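RPA0582 (Rhodopseudomonas palustris, PDB 3HHL) is of unknown function but belongs to the DUF1330 family, whose fold is that of the dimeric alpha-beta-barrel proteins. Local coordinates at residues G23-M27 / I92-V98. Residues are numbered along the deposited sequence; the frame is centred on the assembly and turned at random.
Sequences GPIHM and IAEYPSV
His-26 reaches from strand 25-33 to Glu-94 on the antiparallel strand 89-95, where the two form a non-hydrogen-bonded pair. Its CB rests 3.8 Å from CG2 of Ile-92, a methyl that also touches CG. With CG turned beside the backbone N (chi1 -84°), CD2 passes 3.5 Å from CB of Glu-94, and NE2 at the tip donates to Glu-94 OE1 at 2.7 Å. The acceptor lies near the imidazole plane, yet the bond arrives 41° above the carboxylate plane. ND1 is hydrogen-bonded to an aromatic side chain of the neighbouring subunit. Replacing the imidazole with an alanine would probably leave Glu-94 OE1 without its NE2 donor and open a gap beside Ile-92. On the other face, which packs against helices 10-18 and 98-106 as in dimeric alpha-beta barrels, Ile-25 CG1 packs on Tyr-95 CB, and the Met-27 (selenomethionine) CG lies 3.8 Å from Tyr-95 CE1; both Met-27 and Tyr-95 touch Phe-101, Tyr-95 edge-to-face. Four backbone bonds join the strands, including Met-27 N to Ala-93 O at 2.7 Å; before strand 25-33 and after strand 89-95, a water bridges Gly-23 N and Pro-96 O. Both imidazole nitrogens are thus engaged, which probably fixes the ring's rotation.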
# COMPACT_ATOMS: atom_id res chain seq x y z
N GLY C 23 16.03 -2.75 -13.71
CA GLY C 23 15.50 -1.50 -13.19
C GLY C 23 15.17 -1.68 -11.73
O GLY C 23 15.04 -2.77 -11.27
N PRO C 24 15.07 -0.59 -10.99
CA PRO C 24 14.72 -0.67 -9.60
C PRO C 24 13.40 -1.36 -9.41
O PRO C 24 12.56 -1.35 -10.31
CB PRO C 24 14.56 0.80 -9.20
CG PRO C 24 15.32 1.54 -10.16
CD PRO C 24 15.27 0.80 -11.43
N ILE C 25 13.26 -1.96 -8.24
CA ILE C 25 12.04 -2.54 -7.78
C ILE C 25 11.71 -1.80 -6.52
O ILE C 25 12.61 -1.47 -5.75
CB ILE C 25 12.15 -4.06 -7.49
CG1 ILE C 25 13.28 -4.39 -6.52
CG2 ILE C 25 12.41 -4.80 -8.76
CD1 ILE C 25 13.30 -5.85 -6.05
N HIS C 26 10.44 -1.49 -6.34
CA HIS C 26 9.93 -0.89 -5.13
C HIS C 26 9.07 -1.89 -4.42
O HIS C 26 8.16 -2.46 -5.00
CB HIS C 26 9.09 0.34 -5.45
CG HIS C 26 9.91 1.58 -5.62
ND1 HIS C 26 9.34 2.82 -5.82
CD2 HIS C 26 11.25 1.75 -5.70
CE1 HIS C 26 10.31 3.70 -5.99
NE2 HIS C 26 11.48 3.08 -5.92
N MSE C 27 9.37 -2.09 -3.16
CA MSE C 27 8.72 -3.09 -2.37
C MSE C 27 7.85 -2.38 -1.31
O MSE C 27 8.35 -1.84 -0.30
CB MSE C 27 9.76 -3.96 -1.72
CG MSE C 27 10.71 -4.63 -2.68
SE MSE C 27 9.86 -5.82 -3.91
CE MSE C 27 9.37 -7.23 -2.72
N ILE C 92 7.97 1.81 1.73
CA ILE C 92 8.46 1.34 0.45
C ILE C 92 9.96 1.28 0.51
O ILE C 92 10.60 2.29 0.85
CB ILE C 92 8.02 2.25 -0.72
CG1 ILE C 92 6.46 2.25 -0.85
CG2 ILE C 92 8.71 1.82 -2.00
CD1 ILE C 92 5.92 3.40 -1.79
N ALA C 93 10.51 0.11 0.17
CA ALA C 93 11.97 -0.12 0.13
C ALA C 93 12.27 -0.18 -1.34
O ALA C 93 11.57 -0.87 -2.08
CB ALA C 93 12.35 -1.45 0.85
N GLU C 94 13.29 0.52 -1.79
CA GLU C 94 13.80 0.37 -3.17
C GLU C 94 15.03 -0.52 -3.18
O GLU C 94 15.87 -0.41 -2.31
CB GLU C 94 14.17 1.74 -3.71
CG GLU C 94 15.01 1.73 -4.97
CD GLU C 94 15.04 3.07 -5.69
OE1 GLU C 94 14.05 3.85 -5.55
OE2 GLU C 94 16.05 3.34 -6.42
N TYR C 95 15.16 -1.39 -4.18
CA TYR C 95 16.40 -2.13 -4.41
C TYR C 95 16.77 -1.89 -5.85
O TYR C 95 15.92 -1.65 -6.65
CB TYR C 95 16.22 -3.61 -4.11
CG TYR C 95 15.78 -3.86 -2.67
CD1 TYR C 95 14.46 -3.68 -2.30
CD2 TYR C 95 16.69 -4.28 -1.70
CE1 TYR C 95 14.03 -3.91 -1.02
CE2 TYR C 95 16.26 -4.51 -0.39
CZ TYR C 95 14.92 -4.31 -0.06
OH TYR C 95 14.45 -4.48 1.22
N PRO C 96 18.06 -1.94 -6.18
CA PRO C 96 18.42 -1.49 -7.51
C PRO C 96 18.14 -2.55 -8.56
O PRO C 96 18.17 -2.28 -9.77
CB PRO C 96 19.91 -1.18 -7.38
CG PRO C 96 20.36 -1.95 -6.21
CD PRO C 96 19.25 -2.08 -5.31
N SER C 97 17.88 -3.76 -8.09
CA SER C 97 17.67 -4.87 -9.00
C SER C 97 16.99 -5.97 -8.21
O SER C 97 17.00 -5.96 -6.98
CB SER C 97 19.00 -5.41 -9.52
OG SER C 97 19.73 -6.05 -8.46
N VAL C 98 16.43 -6.93 -8.96
CA VAL C 98 15.89 -8.11 -8.40
C VAL C 98 17.03 -8.90 -7.75
O VAL C 98 16.88 -9.43 -6.66
CB VAL C 98 15.19 -8.95 -9.45
CG1 VAL C 98 14.84 -10.33 -8.91
CG2 VAL C 98 13.94 -8.24 -9.94
O HOH W 1 18.08 -3.69 -12.12